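PDB 6JPK: aspartate aminotransferase, cytoplasmic from Schizosaccharomyces pombe 972h-, which catalyses the reversible, pyridoxal 5'-phosphate-dependent transfer of the amino group from L-aspartate to 2-oxoglutarate, giving oxaloacetate and L-glutamate, as a homodimer. Local coordinates for residues F183-C188 with E200-I205; S208-K213 with N238-Y243; T154-D159 with L171-S176; D348-T351 with F357-T360. The protein carries 1 engineered substitution. All blocks are in the same frame, centred on the assembly; numbering follows the deposited sequence.

Contact 1. Residues F183-C188 with E200-I205; sequences FLLHAC and EQWLSI
Trp-202 reaches from helix 199-211 to the end of strand 182-186 and presents the rim of its six-membered ring to His-186 and Leu-185. The backbones stay well apart, with the CA atoms of Ala-187 and Trp-202 10.1 Å from each other, and it is the indole that spans the interval. The tight part is at the rim, where Trp-202 CZ2 stands 3.4 Å from His-186 O, which lies near the indole plane. Leu-185 CD1, also edge-on, is a looser neighbour at 4.3 Å from Trp-202 CZ3. No direct hydrogen bond joins the segments. Along the pyrrole edge a water fills the interval, accepting from Trp-202 NE1 at 2.9 Å and donating to Ala-187 O at 2.8 Å. This one molecule satisfies the indole N-H and ties it to the chain just past the strand. Solvent is met at Glu-200, on the same helix, which makes no contact with the strand. Little of His-186 beyond its backbone takes part; its ring leads away, NE2 is hydrogen-bonded to Thr-137, and the side chain is about 5 Å from those of Trp-138 and Asn-191, L-aspartate-binding by similarity. Helix 235-241 packs on Trp-202 through Ala-236. Strand 182-186, helix 199-211 and strand 215-220 follow one another as a beta-alpha-beta unit of the large domain, and this contact packs its helix against the C-terminal end of its first strand.

Contact 2. Residues S208-K213 with N238-Y243; sequences SLLSRK and NEFVKY
Helix-to-helix packing on one side of the central sheet brings Leu-210, in the last turn of helix 199-211, against Phe-240 of helix 235-241 and Tyr-243, which follows it. The evidence is a CH-pi contact: Leu-210 CD1 sits 3.6 Å from the centroid of the Tyr-243 ring, 27° off its normal, and so over a face but displaced toward the rim. Its closest ring atom is Tyr-243 CD2, at 3.3 Å. The two side chains cross at about a right angle. The other branch takes a second aromatic partner, Leu-210 CD2 lying 3.9 Å from Phe-240 CE1 in an oblique approach. Phe-240 CG is anti to the backbone N (chi1 -168°), which carries the ring inward to meet this methyl and Val-216 of strand 215-220. The contact has no polar bond across it. Within segment 238-243, Lys-242 NZ forms a salt bridge with Glu-239 OE2 at 2.9 Å. Just beyond Leu-210 helix 199-211 ends in a Schellman motif, with Lys-213 at positive phi and its N bonded back to Leu-210 O at 3.0 Å. One leucine that touches two aromatic side chains with its two methyls thus joins the last turn of helix 199-211 to helix 235-241 and the residues after it, in the helical layer over the sheet of the large domain.

Contact 3. Residues T154-D159 with L171-S176; sequences TYPYWD and LSTIKS
Thr-173 holds CG2 anti to its own backbone nitrogen, with OG1 anti to the carbonyl carbon (chi1 -64°), and this setting spreads its two branches over consecutive residues of the strand. CG2 meets Tyr-155 CB at 3.8 Å and Thr-154 O at 3.7 Å. OG1 comes instead to the proline ring, 3.1 Å from Pro-156 CD, a close van der Waals approach and not a hydrogen bond; the hydroxyl is bonded to Gly-169 O, one turn back in the same helix. Tyr-155 has chi1 53°, which puts CG between the backbone N and carbonyl carbon. Only the root of that side chain therefore meets the helix, while the ring leads away and its OH bonds to Leu-184 O on strand 182-186. The close packing agrees with the axes of strand 154-156 and helix segment 171-176, which approach to 7.5 Å at 141° between their N-to-C directions, and with the 5.8 Å between the CA atoms of Tyr-155 and Thr-173. A glycine at Thr-173 would probably open a gap over Tyr-155 CB and the proline ring, and leave Gly-169 O without its hydroxyl partner. Thr-173 also touches Tyr-132 on strand 131-135. After the short antiparallel strand 164-165, helix 167-176 forms the helical part of the crossover from strand 152-159 to the parallel strand 182-186, passing strand 131-135.

Contact 4. Residues D348-T351 with F357-T360; sequences DHIT and FSFT
Ser-358, Phe-359 and Thr-360 meet His-349 and Ile-350 of helix 349-352. Before them, Phe-357 O is tied to Ile-350 O through Arg-331 of helix 310-340, which bonds both. Ser-358 follows, its CB pointing toward the helix and its OG 3.9 Å from Ile-350 CD1. The approach is packing; the polar partner of OG is Gln-353 OE1. At Phe-359 the backbone does the touching: its O lies at the edge of the His-349 imidazole, 3.5 Å from CD2, and accepts a hydrogen bond from Gln-353 NE2. The Phe-359 ring leads away, meeting Trp-158 edge-to-face and coming to about 4 Å, side chain to side chain, from Arg-383. Thr-360 supplies the one direct hydrogen bond, His-349 NE2 to Thr-360 O at 2.8 Å with an N-H...O angle of 159°. The oxygen is near the plane of the imidazole, but the nitrogen stands 57° out of the carbonyl plane, so the bond is fairly straight at the donor and tilted at the acceptor. His-349 CG occupies the site between backbone N and carbonyl carbon (chi1 59°), which aims NE2 across at the strand end. Ile-350 CG1 backs one ring face, 4.1 Å above it, and Ile-350 CD1 comes within 4.3 Å of Thr-360 CA. With a phenylalanine in place of His-349 there would be no N-H at this edge, and Thr-360 O would probably lose this buried donor. The arrangement seats a short helix on the two-stranded antiparallel sheet, strands 357-359 and 383-385, that carries Arg-383, a substrate-binding residue by similarity.

Overall arrangement
Contacts 1, 2 and 3 pack helices around the large mixed sheet, whereas contact 4 belongs to a separate two-stranded sheet and is about 29 Å, centre to centre, from contact 2. Contacts 1 and 4 are buried; contacts 2 and 3 are partly so. Contacts 1 and 2 share helix 199-211, and Leu-185 meets Leu-209 where they adjoin. Contact 3 packs on contact 1 through Ile-174 against Phe-183 and Leu-171 against Ser-204, and also touches contact 4. Chemistry follows place: the partly buried contact 2 is wholly apolar between its segments, and contact 3 sets a threonine against strand and proline, while the buried contacts 1 and 4 satisfy polar atoms by a water and by a direct bond.

Contact 1. Residues F183-C188 with E200-I205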
loop_
_atom_site.group_PDB
_atom_site.type_symbol
_atom_site.label_atom_id
_atom_site.label_comp_id
_atom_site.label_asym_id
_atom_site.label_seq_id
_atom_site.Cartn_x
_atom_site.Cartn_y
_atom_site.Cartn_z
ATOM N N PHE A 183 -17.776 3.920 16.714
ATOM C CA PHE A 183 -18.495 2.708 16.341
ATOM C C PHE A 183 -18.186 2.374 14.892
ATOM O O PHE A 183 -18.397 3.205 13.994
ATOM C CB PHE A 183 -20.004 2.841 16.573
ATOM C CG PHE A 183 -20.428 2.420 17.952
ATOM C CD1 PHE A 183 -20.248 3.270 19.036
ATOM C CD2 PHE A 183 -20.971 1.167 18.174
ATOM C CE1 PHE A 183 -20.599 2.883 20.314
ATOM C CE2 PHE A 183 -21.337 0.767 19.457
ATOM C CZ PHE A 183 -21.151 1.630 20.529
ATOM N N LEU A 184 -17.679 1.159 14.677
ATOM C CA LEU A 184 -17.313 0.652 13.358
ATOM C C LEU A 184 -18.483 -0.189 12.861
ATOM O O LEU A 184 -18.748 -1.271 13.396
ATOM C CB LEU A 184 -16.031 -0.174 13.442
ATOM C CG LEU A 184 -14.993 -0.087 12.326
ATOM C CD1 LEU A 184 -14.021 -1.266 12.424
ATOM C CD2 LEU A 184 -15.625 -0.004 10.939
ATOM N N LEU A 185 -19.189 0.314 11.855
ATOM C CA LEU A 185 -20.420 -0.288 11.359
ATOM C C LEU A 185 -20.198 -0.891 9.981
ATOM O O LEU A 185 -19.505 -0.306 9.143
ATOM C CB LEU A 185 -21.533 0.760 11.278
ATOM C CG LEU A 185 -21.808 1.521 12.583
ATOM C CD1 LEU A 185 -22.852 2.608 12.369
ATOM C CD2 LEU A 185 -22.242 0.557 13.702
ATOM N N HIS A 186 -20.797 -2.060 9.747
ATOM C CA HIS A 186 -20.787 -2.699 8.434
ATOM C C HIS A 186 -21.973 -2.160 7.641
ATOM O O HIS A 186 -23.121 -2.308 8.074
ATOM C CB HIS A 186 -20.890 -4.221 8.558
ATOM C CG HIS A 186 -19.787 -4.863 9.349
ATOM N ND1 HIS A 186 -18.994 -5.870 8.835
ATOM C CD2 HIS A 186 -19.366 -4.667 10.625
ATOM C CE1 HIS A 186 -18.120 -6.250 9.755
ATOM N NE2 HIS A 186 -18.322 -5.532 10.847
ATOM N N ALA A 187 -21.708 -1.558 6.478
ATOM C CA ALA A 187 -22.783 -0.916 5.716
ATOM C C ALA A 187 -23.781 -1.932 5.172
ATOM O O ALA A 187 -24.983 -1.655 5.132
ATOM C CB ALA A 187 -22.208 -0.095 4.572
ATOM N N CYS A 188 -23.301 -3.087 4.700
ATOM C CA CYS A 188 -24.164 -4.184 4.257
ATOM C C CYS A 188 -23.327 -5.449 4.140
ATOM O O CYS A 188 -22.094 -5.393 4.083
ATOM C CB CYS A 188 -24.850 -3.888 2.921
ATOM S SG CYS A 188 -23.726 -3.795 1.507
ATOM N N GLU A 200 -35.704 -0.665 9.523
ATOM C CA GLU A 200 -36.284 -0.276 10.807
ATOM C C GLU A 200 -35.265 -0.367 11.945
ATOM O O GLU A 200 -35.170 0.538 12.783
ATOM C CB GLU A 200 -37.506 -1.158 11.100
ATOM C CG GLU A 200 -38.148 -0.939 12.457
ATOM C CD GLU A 200 -39.154 -2.028 12.813
ATOM O OE1 GLU A 200 -40.171 -2.161 12.095
ATOM O OE2 GLU A 200 -38.922 -2.762 13.804
ATOM N N GLN A 201 -34.516 -1.470 12.019
ATOM C CA GLN A 201 -33.504 -1.590 13.067
ATOM C C GLN A 201 -32.404 -0.542 12.902
ATOM O O GLN A 201 -31.918 0.024 13.894
ATOM C CB GLN A 201 -32.913 -2.998 13.063
ATOM C CG GLN A 201 -33.890 -4.073 13.538
ATOM C CD GLN A 201 -33.366 -5.470 13.310
ATOM O OE1 GLN A 201 -32.611 -5.713 12.362
ATOM N NE2 GLN A 201 -33.761 -6.404 14.175
ATOM N N TRP A 202 -32.003 -0.268 11.652
ATOM C CA TRP A 202 -30.986 0.749 11.390
ATOM C C TRP A 202 -31.404 2.112 11.924
ATOM O O TRP A 202 -30.582 2.843 12.494
ATOM C CB TRP A 202 -30.722 0.864 9.891
ATOM C CG TRP A 202 -29.631 0.001 9.334
ATOM C CD1 TRP A 202 -29.740 -0.891 8.309
ATOM C CD2 TRP A 202 -28.258 -0.006 9.730
ATOM N NE1 TRP A 202 -28.517 -1.465 8.048
ATOM C CE2 TRP A 202 -27.592 -0.938 8.909
ATOM C CE3 TRP A 202 -27.525 0.686 10.701
ATOM C CZ2 TRP A 202 -26.230 -1.210 9.041
ATOM C CZ3 TRP A 202 -26.177 0.426 10.820
ATOM C CH2 TRP A 202 -25.542 -0.523 9.996
ATOM N N LEU A 203 -32.662 2.496 11.697
ATOM C CA LEU A 203 -33.118 3.811 12.137
ATOM C C LEU A 203 -33.018 3.937 13.652
ATOM O O LEU A 203 -32.604 4.977 14.176
ATOM C CB LEU A 203 -34.556 4.049 11.672
ATOM C CG LEU A 203 -34.789 4.120 10.159
ATOM C CD1 LEU A 203 -36.277 4.319 9.881
ATOM C CD2 LEU A 203 -33.958 5.235 9.530
ATOM N N SER A 204 -33.387 2.879 14.372
ATOM C CA SER A 204 -33.237 2.881 15.824
ATOM C C SER A 204 -31.763 2.883 16.233
ATOM O O SER A 204 -31.387 3.535 17.215
ATOM C CB SER A 204 -33.976 1.675 16.398
ATOM O OG SER A 204 -33.613 1.435 17.743
ATOM N N ILE A 205 -30.911 2.169 15.493
ATOM C CA ILE A 205 -29.474 2.206 15.760
ATOM C C ILE A 205 -28.930 3.625 15.585
ATOM O O ILE A 205 -28.169 4.127 16.423
ATOM C CB ILE A 205 -28.733 1.201 14.859
ATOM C CG1 ILE A 205 -28.994 -0.233 15.312
ATOM C CG2 ILE A 205 -27.229 1.474 14.855
ATOM C CD1 ILE A 205 -28.580 -1.269 14.267
HETATM O O HOH W 1 -27.357 -3.004 5.929
#

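Contact 2. Residues S208-K213 with N238-Y243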
loop_
_atom_site.group_PDB
_atom_site.type_symbol
_atom_site.label_atom_id
_atom_site.label_comp_id
_atom_site.label_asym_id
_atom_site.label_seq_id
_atom_site.Cartn_x
_atom_site.Cartn_y
_atom_site.Cartn_z
ATOM N N SER A 208 -29.902 6.013 18.531
ATOM C CA SER A 208 -29.140 5.864 19.766
ATOM C C SER A 208 -27.687 6.301 19.588
ATOM O O SER A 208 -27.095 6.871 20.514
ATOM C CB SER A 208 -29.221 4.423 20.257
ATOM O OG SER A 208 -30.532 4.127 20.710
ATOM N N LEU A 209 -27.095 6.047 18.407
ATOM C CA LEU A 209 -25.746 6.542 18.139
ATOM C C LEU A 209 -25.680 8.063 18.246
ATOM O O LEU A 209 -24.722 8.610 18.802
ATOM C CB LEU A 209 -25.271 6.093 16.750
ATOM C CG LEU A 209 -24.894 4.626 16.514
ATOM C CD1 LEU A 209 -24.869 4.330 15.009
ATOM C CD2 LEU A 209 -23.539 4.300 17.131
ATOM N N LEU A 210 -26.680 8.768 17.706
ATOM C CA LEU A 210 -26.680 10.228 17.799
ATOM C C LEU A 210 -26.972 10.700 19.219
ATOM O O LEU A 210 -26.386 11.685 19.677
ATOM C CB LEU A 210 -27.700 10.826 16.834
ATOM C CG LEU A 210 -27.590 10.316 15.399
ATOM C CD1 LEU A 210 -28.916 10.523 14.732
ATOM C CD2 LEU A 210 -26.494 10.997 14.632
ATOM N N SER A 211 -27.886 10.023 19.922
ATOM C CA SER A 211 -28.198 10.408 21.296
ATOM C C SER A 211 -26.969 10.325 22.199
ATOM O O SER A 211 -26.837 11.112 23.143
ATOM C CB SER A 211 -29.315 9.523 21.841
ATOM O OG SER A 211 -29.699 9.954 23.124
ATOM N N ARG A 212 -26.065 9.387 21.927
ATOM C CA ARG A 212 -24.831 9.242 22.688
ATOM C C ARG A 212 -23.652 9.963 22.050
ATOM O O ARG A 212 -22.536 9.884 22.578
ATOM C CB ARG A 212 -24.491 7.760 22.869
ATOM C CG ARG A 212 -25.472 7.005 23.755
ATOM C CD ARG A 212 -25.512 7.596 25.162
ATOM N NE ARG A 212 -24.391 7.120 25.976
ATOM C CZ ARG A 212 -24.125 7.543 27.209
ATOM N NH1 ARG A 212 -24.884 8.479 27.788
ATOM N NH2 ARG A 212 -23.093 7.034 27.870
ATOM N N LYS A 213 -23.869 10.651 20.926
ATOM C CA LYS A 213 -22.841 11.473 20.281
ATOM C C LYS A 213 -21.623 10.642 19.879
ATOM O O LYS A 213 -20.489 11.129 19.925
ATOM C CB LYS A 213 -22.414 12.645 21.179
ATOM C CG LYS A 213 -23.580 13.396 21.822
ATOM C CD LYS A 213 -23.081 14.600 22.621
ATOM C CE LYS A 213 -24.172 15.159 23.521
ATOM N NZ LYS A 213 -25.382 15.542 22.739
ATOM N N ASN A 238 -26.425 6.492 3.146
ATOM C CA ASN A 238 -27.175 7.659 2.713
ATOM C C ASN A 238 -28.250 8.034 3.718
ATOM O O ASN A 238 -28.618 9.211 3.821
ATOM C CB ASN A 238 -27.756 7.403 1.325
ATOM C CG ASN A 238 -26.686 7.501 0.246
ATOM O OD1 ASN A 238 -26.271 8.598 -0.134
ATOM N ND2 ASN A 238 -26.201 6.366 -0.209
ATOM N N GLU A 239 -28.755 7.063 4.471
ATOM C CA GLU A 239 -29.691 7.414 5.534
ATOM C C GLU A 239 -28.993 8.221 6.619
ATOM O O GLU A 239 -29.550 9.203 7.133
ATOM C CB GLU A 239 -30.324 6.153 6.120
ATOM C CG GLU A 239 -31.600 6.423 6.911
ATOM C CD GLU A 239 -32.760 6.926 6.033
ATOM O OE1 GLU A 239 -32.705 6.814 4.776
ATOM O OE2 GLU A 239 -33.737 7.436 6.612
ATOM N N PHE A 240 -27.755 7.841 6.957
ATOM C CA PHE A 240 -27.031 8.542 8.007
ATOM C C PHE A 240 -26.736 9.984 7.616
ATOM O O PHE A 240 -26.677 10.856 8.492
ATOM C CB PHE A 240 -25.741 7.791 8.359
ATOM C CG PHE A 240 -25.086 8.285 9.620
ATOM C CD1 PHE A 240 -25.609 7.957 10.859
ATOM C CD2 PHE A 240 -23.956 9.084 9.568
ATOM C CE1 PHE A 240 -25.022 8.419 12.030
ATOM C CE2 PHE A 240 -23.358 9.554 10.739
ATOM C CZ PHE A 240 -23.890 9.222 11.969
ATOM N N VAL A 241 -26.589 10.263 6.316
ATOM C CA VAL A 241 -26.325 11.632 5.861
ATOM C C VAL A 241 -27.402 12.594 6.348
ATOM O O VAL A 241 -27.114 13.760 6.654
ATOM C CB VAL A 241 -26.199 11.680 4.323
ATOM C CG1 VAL A 241 -26.080 13.142 3.840
ATOM C CG2 VAL A 241 -24.997 10.865 3.852
ATOM N N LYS A 242 -28.649 12.123 6.443
ATOM C CA LYS A 242 -29.767 12.963 6.865
ATOM C C LYS A 242 -29.561 13.581 8.242
ATOM O O LYS A 242 -30.192 14.596 8.550
ATOM C CB LYS A 242 -31.058 12.145 6.894
ATOM C CG LYS A 242 -31.400 11.479 5.571
ATOM C CD LYS A 242 -32.689 10.669 5.700
ATOM C CE LYS A 242 -33.149 10.143 4.348
ATOM N NZ LYS A 242 -34.378 9.307 4.495
ATOM N N TYR A 243 -28.720 12.989 9.085
ATOM C CA TYR A 243 -28.563 13.465 10.452
ATOM C C TYR A 243 -27.537 14.587 10.593
ATOM O O TYR A 243 -27.409 15.140 11.686
ATOM C CB TYR A 243 -28.191 12.298 11.370
ATOM C CG TYR A 243 -29.202 11.178 11.357
ATOM C CD1 TYR A 243 -28.922 9.974 10.737
ATOM C CD2 TYR A 243 -30.447 11.327 11.955
ATOM C CE1 TYR A 243 -29.848 8.950 10.707
ATOM C CE2 TYR A 243 -31.373 10.291 11.953
ATOM C CZ TYR A 243 -31.066 9.110 11.309
ATOM O OH TYR A 243 -31.978 8.081 11.273
#

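Contact 3. Residues T154-D159 with L171-S176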
loop_
_atom_site.group_PDB
_atom_site.type_symbol
_atom_site.label_atom_id
_atom_site.label_comp_id
_atom_site.label_asym_id
_atom_site.label_seq_id
_atom_site.Cartn_x
_atom_site.Cartn_y
_atom_site.Cartn_z
ATOM N N THR A 154 -16.415 -4.375 22.097
ATOM C CA THR A 154 -17.301 -4.982 21.113
ATOM C C THR A 154 -18.752 -4.657 21.444
ATOM O O THR A 154 -19.102 -4.322 22.580
ATOM C CB THR A 154 -17.116 -6.518 20.995
ATOM O OG1 THR A 154 -17.621 -7.157 22.160
ATOM C CG2 THR A 154 -15.643 -6.902 20.841
ATOM N N TYR A 155 -19.589 -4.719 20.412
ATOM C CA TYR A 155 -21.017 -4.771 20.621
ATOM C C TYR A 155 -21.549 -6.117 20.145
ATOM O O TYR A 155 -20.992 -6.703 19.210
ATOM C CB TYR A 155 -21.757 -3.625 19.906
ATOM C CG TYR A 155 -21.481 -3.445 18.424
ATOM C CD1 TYR A 155 -22.303 -4.034 17.470
ATOM C CD2 TYR A 155 -20.425 -2.650 17.982
ATOM C CE1 TYR A 155 -22.069 -3.863 16.117
ATOM C CE2 TYR A 155 -20.177 -2.479 16.628
ATOM C CZ TYR A 155 -21.013 -3.071 15.700
ATOM O OH TYR A 155 -20.783 -2.894 14.356
ATOM N N PRO A 156 -22.554 -6.669 20.824
ATOM C CA PRO A 156 -23.114 -7.966 20.409
ATOM C C PRO A 156 -23.687 -7.886 19.001
ATOM O O PRO A 156 -24.223 -6.853 18.589
ATOM C CB PRO A 156 -24.221 -8.223 21.444
ATOM C CG PRO A 156 -23.856 -7.371 22.613
ATOM C CD PRO A 156 -23.183 -6.155 22.047
ATOM N N TYR A 157 -23.558 -8.984 18.250
ATOM C CA TYR A 157 -24.072 -8.976 16.884
ATOM C C TYR A 157 -24.758 -10.286 16.498
ATOM O O TYR A 157 -25.877 -10.274 15.979
ATOM C CB TYR A 157 -22.952 -8.655 15.882
ATOM C CG TYR A 157 -23.525 -8.179 14.576
ATOM C CD1 TYR A 157 -23.816 -9.078 13.553
ATOM C CD2 TYR A 157 -23.836 -6.838 14.385
ATOM C CE1 TYR A 157 -24.380 -8.650 12.364
ATOM C CE2 TYR A 157 -24.404 -6.393 13.194
ATOM C CZ TYR A 157 -24.670 -7.303 12.187
ATOM O OH TYR A 157 -25.233 -6.874 11.001
ATOM N N TRP A 158 -24.105 -11.417 16.724
ATOM C CA TRP A 158 -24.687 -12.708 16.382
ATOM C C TRP A 158 -25.454 -13.250 17.581
ATOM O O TRP A 158 -24.875 -13.461 18.646
ATOM C CB TRP A 158 -23.605 -13.696 15.944
ATOM C CG TRP A 158 -24.108 -15.087 15.564
ATOM C CD1 TRP A 158 -23.844 -16.270 16.214
ATOM C CD2 TRP A 158 -24.932 -15.427 14.440
ATOM N NE1 TRP A 158 -24.459 -17.316 15.555
ATOM C CE2 TRP A 158 -25.124 -16.824 14.464
ATOM C CE3 TRP A 158 -25.510 -14.685 13.404
ATOM C CZ2 TRP A 158 -25.878 -17.490 13.494
ATOM C CZ3 TRP A 158 -26.258 -15.346 12.447
ATOM C CH2 TRP A 158 -26.440 -16.734 12.501
ATOM N N ASP A 159 -26.751 -13.472 17.400
ATOM C CA ASP A 159 -27.599 -14.146 18.385
ATOM C C ASP A 159 -27.622 -15.622 17.997
ATOM O O ASP A 159 -28.360 -16.023 17.097
ATOM C CB ASP A 159 -28.992 -13.513 18.384
ATOM C CG ASP A 159 -29.996 -14.235 19.285
ATOM O OD1 ASP A 159 -29.718 -15.344 19.801
ATOM O OD2 ASP A 159 -31.095 -13.672 19.471
ATOM N N LEU A 171 -28.053 -2.510 20.492
ATOM C CA LEU A 171 -28.668 -1.267 20.951
ATOM C C LEU A 171 -28.277 -0.958 22.392
ATOM O O LEU A 171 -27.969 0.191 22.738
ATOM C CB LEU A 171 -30.190 -1.376 20.831
ATOM C CG LEU A 171 -30.974 -0.222 20.204
ATOM C CD1 LEU A 171 -30.669 1.022 20.950
ATOM C CD2 LEU A 171 -30.618 -0.037 18.735
ATOM N N SER A 172 -28.282 -1.979 23.246
ATOM C CA SER A 172 -27.982 -1.757 24.650
ATOM C C SER A 172 -26.539 -1.302 24.832
ATOM O O SER A 172 -26.260 -0.410 25.643
ATOM C CB SER A 172 -28.280 -3.036 25.437
ATOM O OG SER A 172 -27.822 -2.918 26.762
ATOM N N THR A 173 -25.614 -1.886 24.066
ATOM C CA THR A 173 -24.219 -1.455 24.121
ATOM C C THR A 173 -24.064 -0.021 23.620
ATOM O O THR A 173 -23.307 0.764 24.203
ATOM C CB THR A 173 -23.338 -2.421 23.320
ATOM O OG1 THR A 173 -23.375 -3.712 23.942
ATOM C CG2 THR A 173 -21.878 -1.949 23.281
ATOM N N ILE A 174 -24.780 0.347 22.556
ATOM C CA ILE A 174 -24.705 1.725 22.074
ATOM C C ILE A 174 -25.116 2.699 23.173
ATOM O O ILE A 174 -24.448 3.712 23.404
ATOM C CB ILE A 174 -25.565 1.910 20.811
ATOM C CG1 ILE A 174 -24.951 1.147 19.631
ATOM C CG2 ILE A 174 -25.715 3.416 20.495
ATOM C CD1 ILE A 174 -25.856 1.047 18.415
ATOM N N LYS A 175 -26.200 2.398 23.886
ATOM C CA LYS A 175 -26.688 3.343 24.883
ATOM C C LYS A 175 -25.762 3.437 26.092
ATOM O O LYS A 175 -25.654 4.509 26.694
ATOM C CB LYS A 175 -28.097 2.961 25.331
ATOM C CG LYS A 175 -29.135 2.993 24.226
ATOM C CD LYS A 175 -30.434 2.365 24.732
ATOM C CE LYS A 175 -31.591 2.640 23.788
ATOM N NZ LYS A 175 -32.750 1.747 24.057
ATOM N N SER A 176 -25.083 2.351 26.465
ATOM C CA SER A 176 -24.274 2.371 27.681
ATOM C C SER A 176 -22.820 2.756 27.432
ATOM O O SER A 176 -22.108 3.064 28.387
ATOM C CB SER A 176 -24.328 1.001 28.377
ATOM O OG SER A 176 -23.774 0.008 27.530
#

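Contact 4. Residues D348-T351 with F357-T360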
loop_
_atom_site.group_PDB
_atom_site.type_symbol
_atom_site.label_atom_id
_atom_site.label_comp_id
_atom_site.label_asym_id
_atom_site.label_seq_id
_atom_site.Cartn_x
_atom_site.Cartn_y
_atom_site.Cartn_z
ATOM N N ASP A 348 -33.739 -20.900 7.674
ATOM C CA ASP A 348 -34.061 -19.685 6.935
ATOM C C ASP A 348 -32.990 -18.607 7.060
ATOM O O ASP A 348 -32.942 -17.711 6.213
ATOM C CB ASP A 348 -35.414 -19.143 7.389
ATOM C CG ASP A 348 -36.550 -20.093 7.050
ATOM O OD1 ASP A 348 -37.114 -20.719 7.979
ATOM O OD2 ASP A 348 -36.844 -20.253 5.846
ATOM N N HIS A 349 -32.123 -18.678 8.069
ATOM C CA HIS A 349 -31.034 -17.707 8.153
ATOM C C HIS A 349 -30.101 -17.817 6.956
ATOM O O HIS A 349 -29.490 -16.822 6.558
ATOM C CB HIS A 349 -30.248 -17.888 9.458
ATOM C CG HIS A 349 -29.645 -19.253 9.626
ATOM N ND1 HIS A 349 -30.404 -20.381 9.861
ATOM C CD2 HIS A 349 -28.354 -19.666 9.608
ATOM C CE1 HIS A 349 -29.608 -21.431 9.972
ATOM N NE2 HIS A 349 -28.359 -21.025 9.829
ATOM N N ILE A 350 -29.984 -19.011 6.365
ATOM C CA ILE A 350 -29.140 -19.180 5.183
ATOM C C ILE A 350 -29.582 -18.245 4.065
ATOM O O ILE A 350 -28.749 -17.653 3.370
ATOM C CB ILE A 350 -29.145 -20.644 4.704
ATOM C CG1 ILE A 350 -28.665 -21.604 5.803
ATOM C CG2 ILE A 350 -28.260 -20.778 3.464
ATOM C CD1 ILE A 350 -27.244 -21.343 6.272
ATOM N N THR A 351 -30.893 -18.109 3.856
ATOM C CA THR A 351 -31.371 -17.226 2.793
ATOM C C THR A 351 -31.709 -15.816 3.288
ATOM O O THR A 351 -31.877 -14.914 2.459
ATOM C CB THR A 351 -32.584 -17.855 2.071
ATOM O OG1 THR A 351 -33.602 -18.175 3.019
ATOM C CG2 THR A 351 -32.172 -19.148 1.332
ATOM N N PHE A 357 -20.374 -14.444 2.768
ATOM C CA PHE A 357 -20.097 -15.143 4.015
ATOM C C PHE A 357 -21.389 -15.466 4.755
ATOM O O PHE A 357 -22.371 -14.720 4.697
ATOM C CB PHE A 357 -19.170 -14.323 4.921
ATOM C CG PHE A 357 -17.838 -14.036 4.301
ATOM C CD1 PHE A 357 -16.933 -15.065 4.071
ATOM C CD2 PHE A 357 -17.494 -12.748 3.929
ATOM C CE1 PHE A 357 -15.703 -14.812 3.490
ATOM C CE2 PHE A 357 -16.261 -12.484 3.351
ATOM C CZ PHE A 357 -15.363 -13.516 3.130
ATOM N N SER A 358 -21.376 -16.588 5.467
ATOM C CA SER A 358 -22.557 -17.070 6.168
ATOM C C SER A 358 -22.149 -17.713 7.482
ATOM O O SER A 358 -21.301 -18.614 7.494
ATOM C CB SER A 358 -23.326 -18.092 5.317
ATOM O OG SER A 358 -24.218 -18.848 6.126
ATOM N N PHE A 359 -22.762 -17.268 8.578
ATOM C CA PHE A 359 -22.738 -18.044 9.815
ATOM C C PHE A 359 -23.810 -19.125 9.680
ATOM O O PHE A 359 -25.009 -18.821 9.646
ATOM C CB PHE A 359 -22.971 -17.154 11.037
ATOM C CG PHE A 359 -21.727 -16.904 11.872
ATOM C CD1 PHE A 359 -20.480 -16.737 11.268
ATOM C CD2 PHE A 359 -21.812 -16.811 13.263
ATOM C CE1 PHE A 359 -19.332 -16.485 12.038
ATOM C CE2 PHE A 359 -20.667 -16.579 14.045
ATOM C CZ PHE A 359 -19.428 -16.414 13.427
ATOM N N THR A 360 -23.369 -20.382 9.559
ATOM C CA THR A 360 -24.277 -21.508 9.380
ATOM C C THR A 360 -24.991 -21.893 10.668
ATOM O O THR A 360 -26.075 -22.484 10.611
ATOM C CB THR A 360 -23.509 -22.733 8.871
ATOM O OG1 THR A 360 -22.497 -23.080 9.828
ATOM C CG2 THR A 360 -22.849 -22.442 7.512
#